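Local coordinates for metallocarboxypeptidase (PDB 3DWC), which probably acts as a metal-dependent carboxypeptidase of the M32 family, releasing C-terminal amino acids other than proline from peptides with broad specificity, at residues Q114-C119 with A126-T131; T131-I136 with E378-P383; L196-L201 with M337-Q342. All blocks are in the same frame, centred on the assembly; numbering follows the deposited sequence.

Interaction 1: Q114-C119 with A126-T131; sequences QVWKTC and AGFLPT
Val115 is the first residue of 114-119 to reach the partner helix, and its CG1 methyl carries the contact. With CG1 anti to the backbone N (chi1 -167°), this branch lies 3.7 Å from Thr131 OG1 and also reaches the carbonyl oxygen of Gly127. The two beta-branched side chains slide past each other in opposite directions, where the axes of the two short segments approach to 9.2 Å. Thr131 OG1 has a polar partner on the first helix, a weak hydrogen bond with Lys111, so the hydroxyl can lie beside the methyl with its polar demand met, though weakly.

Trp116 comes next, opposite Phe128. Its CB touches Phe128 CE1 at 3.5 Å, and the indole turns an edge toward the phenyl face in a T-shaped stack, the five-membered ring and the phenyl ring having centroids 5.6 Å apart and planes at 68°. CD1 is the indole atom that stands over that face, displaced toward the rim. The buried ring N-H is satisfied by a hydrogen bond from NE1 to the carbonyl of Leu407, a loop residue that Phe128 touches too.

One turn after Val115, Cys119 directs SG at the other backbone, 3.6 Å from Gly127 C and 3.5 Å from Phe128 N. Glycine suits this place: with no side chain, it lets the sulfur come up to its backbone.

The pair is an antiparallel helical hairpin, helix 99-122 turning back into helix 125-147 with the short segments at 161°. Between 114-119 and 126-131 the adhesion comes from aromatic, aliphatic and sulfur contacts, while the buried polar groups of Trp116 and Thr131 find their partners outside the two segments, which is consistent with an interface held mainly by complementary shape and burial of apolar surface.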
# COMPACT_ATOMS: atom_id res chain seq x y z
N GLN B 114 -14.59 -18.78 -10.90
CA GLN B 114 -14.41 -18.74 -12.37
C GLN B 114 -15.61 -19.33 -13.09
O GLN B 114 -16.06 -18.80 -14.12
CB GLN B 114 -13.18 -19.52 -12.81
CG GLN B 114 -11.85 -19.07 -12.25
CD GLN B 114 -10.86 -20.22 -12.21
OE1 GLN B 114 -9.98 -20.34 -13.07
NE2 GLN B 114 -11.02 -21.10 -11.21
N VAL B 115 -16.13 -20.43 -12.55
CA VAL B 115 -17.33 -21.08 -13.07
C VAL B 115 -18.56 -20.16 -13.02
O VAL B 115 -19.27 -20.05 -14.01
CB VAL B 115 -17.65 -22.40 -12.32
CG1 VAL B 115 -18.70 -23.21 -13.10
CG2 VAL B 115 -16.40 -23.23 -12.13
N TRP B 116 -18.78 -19.50 -11.88
CA TRP B 116 -19.88 -18.52 -11.73
C TRP B 116 -19.75 -17.37 -12.72
O TRP B 116 -20.66 -17.09 -13.50
CB TRP B 116 -19.89 -17.93 -10.30
CG TRP B 116 -20.79 -16.71 -10.15
CD1 TRP B 116 -22.14 -16.71 -9.99
CD2 TRP B 116 -20.38 -15.33 -10.17
NE1 TRP B 116 -22.60 -15.42 -9.91
CE2 TRP B 116 -21.55 -14.56 -10.02
CE3 TRP B 116 -19.15 -14.68 -10.29
CZ2 TRP B 116 -21.52 -13.17 -9.98
CZ3 TRP B 116 -19.13 -13.29 -10.28
CH2 TRP B 116 -20.31 -12.55 -10.12
N LYS B 117 -18.60 -16.71 -12.69
CA LYS B 117 -18.38 -15.52 -13.48
C LYS B 117 -18.78 -15.72 -14.96
O LYS B 117 -19.51 -14.89 -15.53
CB LYS B 117 -16.92 -15.09 -13.35
CG LYS B 117 -16.63 -13.67 -13.80
CD LYS B 117 -15.16 -13.24 -13.56
CE LYS B 117 -14.14 -14.00 -14.42
NZ LYS B 117 -14.21 -13.71 -15.90
N THR B 118 -18.34 -16.83 -15.56
CA THR B 118 -18.62 -17.11 -16.97
C THR B 118 -20.07 -17.52 -17.21
O THR B 118 -20.71 -17.02 -18.14
CB THR B 118 -17.68 -18.24 -17.55
OG1 THR B 118 -16.32 -18.01 -17.14
CG2 THR B 118 -17.75 -18.27 -19.07
N CYS B 119 -20.58 -18.45 -16.40
CA CYS B 119 -21.99 -18.89 -16.49
C CYS B 119 -22.95 -17.71 -16.37
O CYS B 119 -23.92 -17.59 -17.13
CB CYS B 119 -22.31 -19.89 -15.38
SG CYS B 119 -21.65 -21.53 -15.60
N ALA B 126 -27.45 -24.19 -15.56
CA ALA B 126 -27.12 -25.62 -15.75
C ALA B 126 -25.62 -25.96 -15.70
O ALA B 126 -25.24 -27.00 -15.15
CB ALA B 126 -27.71 -26.09 -17.02
N GLY B 127 -24.79 -25.09 -16.28
CA GLY B 127 -23.33 -25.18 -16.12
C GLY B 127 -22.83 -24.81 -14.73
O GLY B 127 -21.76 -25.27 -14.30
N PHE B 128 -23.59 -23.98 -14.02
CA PHE B 128 -23.22 -23.61 -12.65
C PHE B 128 -23.65 -24.68 -11.67
O PHE B 128 -22.94 -24.96 -10.71
CB PHE B 128 -23.85 -22.27 -12.26
CG PHE B 128 -23.34 -21.72 -10.94
CD1 PHE B 128 -21.98 -21.48 -10.75
CD2 PHE B 128 -24.22 -21.44 -9.91
CE1 PHE B 128 -21.50 -20.98 -9.53
CE2 PHE B 128 -23.74 -20.93 -8.68
CZ PHE B 128 -22.38 -20.71 -8.50
N LEU B 129 -24.78 -25.32 -11.95
CA LEU B 129 -25.50 -26.18 -10.99
C LEU B 129 -24.67 -27.24 -10.27
O LEU B 129 -24.91 -27.49 -9.09
CB LEU B 129 -26.70 -26.85 -11.66
CG LEU B 129 -27.57 -27.79 -10.81
CD1 LEU B 129 -28.09 -27.09 -9.55
CD2 LEU B 129 -28.72 -28.33 -11.65
N PRO B 130 -23.73 -27.90 -10.98
CA PRO B 130 -22.91 -28.89 -10.27
C PRO B 130 -22.07 -28.26 -9.16
O PRO B 130 -22.07 -28.77 -8.03
CB PRO B 130 -22.02 -29.49 -11.37
CG PRO B 130 -22.73 -29.17 -12.66
CD PRO B 130 -23.37 -27.83 -12.41
N THR B 131 -21.39 -27.16 -9.48
CA THR B 131 -20.71 -26.33 -8.47
C THR B 131 -21.67 -25.92 -7.36
O THR B 131 -21.41 -26.16 -6.19
CB THR B 131 -20.13 -25.02 -9.06
OG1 THR B 131 -19.19 -25.30 -10.10
CG2 THR B 131 -19.44 -24.21 -7.96

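Interaction 2: T131-I136 with E378-P383; sequences TLKELI and EAEEVP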
# COMPACT_ATOMS: atom_id res chain seq x y z
N THR B 131 -21.39 -27.16 -9.48
CA THR B 131 -20.71 -26.33 -8.47
C THR B 131 -21.67 -25.92 -7.36
O THR B 131 -21.41 -26.16 -6.19
CB THR B 131 -20.13 -25.02 -9.06
OG1 THR B 131 -19.19 -25.30 -10.10
CG2 THR B 131 -19.44 -24.21 -7.96
N LEU B 132 -22.80 -25.32 -7.74
CA LEU B 132 -23.76 -24.77 -6.78
C LEU B 132 -24.20 -25.85 -5.78
O LEU B 132 -24.22 -25.60 -4.57
CB LEU B 132 -24.96 -24.12 -7.51
CG LEU B 132 -25.92 -23.09 -6.84
CD1 LEU B 132 -27.30 -23.67 -6.65
CD2 LEU B 132 -25.42 -22.43 -5.51
N LYS B 133 -24.50 -27.06 -6.27
CA LYS B 133 -24.81 -28.20 -5.41
C LYS B 133 -23.71 -28.48 -4.38
O LYS B 133 -24.01 -28.85 -3.25
CB LYS B 133 -25.04 -29.48 -6.23
CG LYS B 133 -26.41 -29.55 -6.94
CD LYS B 133 -26.45 -30.61 -8.05
CE LYS B 133 -26.98 -31.97 -7.57
NZ LYS B 133 -26.01 -32.73 -6.72
N GLU B 134 -22.45 -28.31 -4.78
CA GLU B 134 -21.30 -28.57 -3.88
C GLU B 134 -21.11 -27.46 -2.83
O GLU B 134 -20.77 -27.74 -1.67
CB GLU B 134 -19.99 -28.72 -4.67
CG GLU B 134 -19.88 -29.98 -5.50
CD GLU B 134 -18.48 -30.13 -6.10
OE1 GLU B 134 -18.34 -30.02 -7.35
OE2 GLU B 134 -17.53 -30.32 -5.32
N LEU B 135 -21.30 -26.22 -3.26
CA LEU B 135 -21.32 -25.06 -2.34
C LEU B 135 -22.35 -25.27 -1.25
O LEU B 135 -22.02 -25.27 -0.07
CB LEU B 135 -21.63 -23.78 -3.12
CG LEU B 135 -20.48 -23.36 -4.04
CD1 LEU B 135 -20.93 -22.26 -4.98
CD2 LEU B 135 -19.26 -22.93 -3.21
N ILE B 136 -23.59 -25.53 -1.65
CA ILE B 136 -24.67 -25.72 -0.70
C ILE B 136 -24.37 -26.87 0.27
O ILE B 136 -24.77 -26.82 1.43
CB ILE B 136 -26.04 -25.95 -1.41
CG1 ILE B 136 -26.43 -24.73 -2.25
CG2 ILE B 136 -27.17 -26.23 -0.40
CD1 ILE B 136 -26.64 -23.45 -1.44
N GLU B 378 -33.61 -27.59 -3.00
CA GLU B 378 -32.30 -28.00 -3.46
C GLU B 378 -31.81 -27.04 -4.53
O GLU B 378 -32.62 -26.45 -5.24
CB GLU B 378 -32.37 -29.42 -4.03
CG GLU B 378 -32.78 -30.49 -3.02
CD GLU B 378 -31.72 -30.75 -1.97
OE1 GLU B 378 -30.52 -30.50 -2.26
OE2 GLU B 378 -32.07 -31.19 -0.85
N ALA B 379 -30.49 -26.91 -4.65
CA ALA B 379 -29.88 -26.09 -5.70
C ALA B 379 -30.72 -26.08 -6.99
O ALA B 379 -31.02 -25.02 -7.55
CB ALA B 379 -28.47 -26.56 -5.97
N GLU B 380 -31.11 -27.28 -7.42
CA GLU B 380 -31.97 -27.52 -8.59
C GLU B 380 -33.10 -26.51 -8.76
O GLU B 380 -33.42 -26.10 -9.88
CB GLU B 380 -32.63 -28.92 -8.47
CG GLU B 380 -31.83 -30.12 -8.95
CD GLU B 380 -30.71 -30.57 -7.99
OE1 GLU B 380 -30.15 -31.67 -8.25
OE2 GLU B 380 -30.39 -29.86 -6.99
N GLU B 381 -33.72 -26.14 -7.64
CA GLU B 381 -34.97 -25.41 -7.61
C GLU B 381 -34.81 -23.90 -7.47
O GLU B 381 -35.80 -23.17 -7.51
CB GLU B 381 -35.81 -25.94 -6.44
CG GLU B 381 -35.99 -27.47 -6.48
CD GLU B 381 -36.78 -28.02 -5.30
OE1 GLU B 381 -36.15 -28.59 -4.38
OE2 GLU B 381 -38.02 -27.90 -5.28
N VAL B 382 -33.57 -23.44 -7.31
CA VAL B 382 -33.30 -22.03 -7.03
C VAL B 382 -33.93 -21.09 -8.06
O VAL B 382 -34.64 -20.15 -7.68
CB VAL B 382 -31.79 -21.73 -6.85
CG1 VAL B 382 -31.51 -20.19 -6.82
CG2 VAL B 382 -31.27 -22.41 -5.59
N PRO B 383 -33.69 -21.33 -9.36
CA PRO B 383 -34.29 -20.48 -10.41
C PRO B 383 -35.80 -20.35 -10.35
O PRO B 383 -36.34 -19.25 -10.49
CB PRO B 383 -33.87 -21.18 -11.70
CG PRO B 383 -32.59 -21.86 -11.34
CD PRO B 383 -32.84 -22.37 -9.96
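Ala379 presents its single methyl to helix 125-147 and has more surface buried here than any other residue of the two segments. Ala379 CA lies 5.5 Å from Lys133 CA, the nearest approach of alpha carbons, and a small residue suits so close a passage. Ala379 CB lies 3.8 Å from Lys133 CG. The same methyl faces Leu132 CD1, though the modelled approach to the leucine is too short to be trusted in detail.

Lys133 wraps the outer side of this methyl. Its CG is anti to its carbonyl carbon (chi1 -76°) and the chain bends again at chi3 and chi4, which lays the aliphatic part across the carboxylate of Glu380. CE comes to 3.3 Å from Glu380 OE1, whereas Lys133 NZ remains 4.5 Å from that oxygen, beyond a salt bridge. Opposite charges at this range probably attract without fixing a geometry, as suits two solvent-exposed residues.

Leu132 serves the buried side: its CD1 also meets Val382 CG2, at 4.3 Å, extending the apolar patch to the start of the next helix.

The contact joins the N-terminal half of helix 125-147 to the turn leading into helix 382-394. Leu129, one turn earlier, touches Ala379 as well; Leu372 of helix 358-374 packs on both Ile136 and Val382, while helix 99-122 covers another side of 131-136 through Leu108 and Ala112.

Interaction 3: L196-L201 with M337-Q342; sequences LGETVL and MKRVIQ. With SO4 (sulfate ion), chain U.
An extended loop, 198-201, with no regular strand pairing, runs past the last turn of helix 334-341, with Val200 and Arg339 CA atoms 6.2 Å apart. It lies between helices, since Gly197, with its positive phi, ends helix 168-196 and the chain then continues toward helix 209-222. At the centre is a bifurcated acceptor: one carbonyl oxygen takes two N-H groups of a single arginine side-on.

Arg339 donates from both NE and NH2 to Thr199 O, at 3.2 and 3.0 Å. Bends at chi2 and chi3 swing the guanidinium alongside Thr199, so that both nitrogens face its carbonyl. The oxygen lies close to the guanidinium plane, and the NH2 bond follows a carbonyl lone pair, while NE is tilted 24° from the carbonyl plane. Arginine suits the place because its side edge offers two N-H groups to one acceptor, fixing the rotation of the flat group.

Glu198 lies over one face of this group. Its carboxylate is stacked on the guanidinium with planes 17° apart, and OE1 is 3.5 Å from Arg339 NE; with the oxygen well out of plane, this salt bridge rests on charge and no N-H is aimed at it.

Toward the helix, apolar contacts take over. Val200 CG1 meets Val340 CG2 at 3.8 Å, and its other branch, CG2, lies against Arg339 CB. Valines suit this place because their short, branched side chains pack closely where loop and helix are near. Leu201 O, near Val340 CG2, accepts a hydrogen bond from the side chain of Asn336, one helical turn before Val340.

A sulfate, probably from the crystallisation liquor, completes the polar end. Thr199 N and, weakly, OG1 donate to its O3, which is tightly placed. Arg339 NH2, already bonded to Thr199 O, also reaches sulfate O4 at 3.0 Å.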
# COMPACT_ATOMS: atom_id res chain seq x y z
N LEU B 196 -50.12 10.44 -9.91
CA LEU B 196 -49.63 11.83 -9.81
C LEU B 196 -49.00 12.38 -11.10
O LEU B 196 -49.26 13.52 -11.49
CB LEU B 196 -48.60 11.97 -8.70
CG LEU B 196 -49.00 12.85 -7.53
CD1 LEU B 196 -47.80 12.98 -6.57
CD2 LEU B 196 -49.48 14.24 -8.01
N GLY B 197 -48.16 11.58 -11.75
CA GLY B 197 -47.48 12.03 -12.97
C GLY B 197 -46.56 13.26 -12.79
O GLY B 197 -46.47 14.11 -13.69
N GLU B 198 -45.89 13.35 -11.65
CA GLU B 198 -44.98 14.47 -11.41
C GLU B 198 -43.84 14.54 -12.44
O GLU B 198 -43.24 13.51 -12.80
CB GLU B 198 -44.35 14.38 -10.01
CG GLU B 198 -45.31 14.71 -8.86
CD GLU B 198 -44.58 14.79 -7.53
OE1 GLU B 198 -43.52 14.14 -7.38
OE2 GLU B 198 -45.08 15.51 -6.62
N THR B 199 -43.52 15.77 -12.86
CA THR B 199 -42.39 16.01 -13.75
C THR B 199 -41.08 15.77 -13.00
O THR B 199 -40.91 16.23 -11.87
CB THR B 199 -42.35 17.44 -14.30
OG1 THR B 199 -43.58 17.71 -15.01
CG2 THR B 199 -41.13 17.61 -15.26
N VAL B 200 -40.19 15.03 -13.64
CA VAL B 200 -38.86 14.78 -13.13
C VAL B 200 -37.86 15.13 -14.25
O VAL B 200 -37.86 14.50 -15.30
CB VAL B 200 -38.68 13.31 -12.68
CG1 VAL B 200 -37.27 13.10 -12.12
CG2 VAL B 200 -39.72 12.91 -11.61
N LEU B 201 -37.04 16.15 -14.01
CA LEU B 201 -35.98 16.54 -14.94
C LEU B 201 -34.71 15.78 -14.55
O LEU B 201 -34.21 15.89 -13.41
CB LEU B 201 -35.75 18.03 -14.87
CG LEU B 201 -36.99 18.93 -14.95
CD1 LEU B 201 -36.62 20.38 -14.72
CD2 LEU B 201 -37.71 18.78 -16.30
N MET B 337 -34.42 17.47 -7.42
CA MET B 337 -33.45 16.48 -7.02
C MET B 337 -34.01 15.47 -6.04
O MET B 337 -33.59 14.32 -6.03
CB MET B 337 -32.18 17.12 -6.47
CG MET B 337 -31.37 17.83 -7.56
SD MET B 337 -30.87 16.78 -8.92
CE MET B 337 -30.14 15.45 -7.99
N LYS B 338 -34.91 15.88 -5.18
CA LYS B 338 -35.62 14.91 -4.35
C LYS B 338 -36.35 13.86 -5.19
O LYS B 338 -36.37 12.68 -4.87
CB LYS B 338 -36.59 15.62 -3.41
CG LYS B 338 -37.34 14.67 -2.50
CD LYS B 338 -38.21 15.45 -1.52
CE LYS B 338 -39.35 14.63 -0.99
NZ LYS B 338 -40.22 15.50 -0.08
N ARG B 339 -36.94 14.30 -6.29
CA ARG B 339 -37.70 13.39 -7.15
C ARG B 339 -36.81 12.41 -7.85
O ARG B 339 -37.16 11.25 -7.97
CB ARG B 339 -38.55 14.18 -8.15
CG ARG B 339 -39.92 14.40 -7.63
CD ARG B 339 -40.38 15.81 -7.49
NE ARG B 339 -41.11 16.28 -8.63
CZ ARG B 339 -42.07 17.21 -8.63
NH1 ARG B 339 -42.54 17.79 -7.53
NH2 ARG B 339 -42.60 17.54 -9.78
N VAL B 340 -35.64 12.88 -8.27
CA VAL B 340 -34.60 12.03 -8.86
C VAL B 340 -34.06 11.01 -7.82
O VAL B 340 -34.06 9.81 -8.05
CB VAL B 340 -33.43 12.92 -9.42
CG1 VAL B 340 -32.21 12.05 -9.84
CG2 VAL B 340 -33.93 13.82 -10.56
N ILE B 341 -33.61 11.48 -6.68
CA ILE B 341 -32.97 10.64 -5.66
C ILE B 341 -33.96 9.65 -4.97
O ILE B 341 -33.52 8.58 -4.50
CB ILE B 341 -32.19 11.54 -4.60
CG1 ILE B 341 -31.05 12.37 -5.23
CG2 ILE B 341 -31.59 10.78 -3.44
CD1 ILE B 341 -30.02 11.62 -5.85
N GLN B 342 -35.26 9.99 -4.88
CA GLN B 342 -36.27 9.13 -4.20
C GLN B 342 -37.13 8.37 -5.19
O GLN B 342 -38.16 7.82 -4.84
CB GLN B 342 -37.18 9.93 -3.29
CG GLN B 342 -36.46 10.47 -2.04
CD GLN B 342 -37.37 11.21 -1.09
OE1 GLN B 342 -38.59 11.21 -1.24
NE2 GLN B 342 -36.78 11.81 -0.07
S SO4 U . -45.41 18.85 -11.42
O1 SO4 U . -45.25 20.31 -11.51
O2 SO4 U . -46.69 18.45 -12.02
O3 SO4 U . -44.34 18.19 -12.16
O4 SO4 U . -45.40 18.45 -10.02

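Interactions 1 and 2 are neighbours, with centres 11 Å apart: both use helix 125-147 and share Thr131, and Phe128 of the first segment pair packs on Leu135 of the second. Together they place this helix between helix 99-122 and the turn before helix 382-394, a chain-local hairpin joined to a distant part of the sequence. Both are largely buried and apolar, although interaction 2 has a charged, exposed margin. Interaction 3 is at the surface, its centre about 40 Å from that of interaction 1 and 41 Å from that of interaction 2, and is nested within the loop that interaction 2 closes; there hydrogen bonds, stacked charges and a bound anion replace the aromatic and aliphatic contacts.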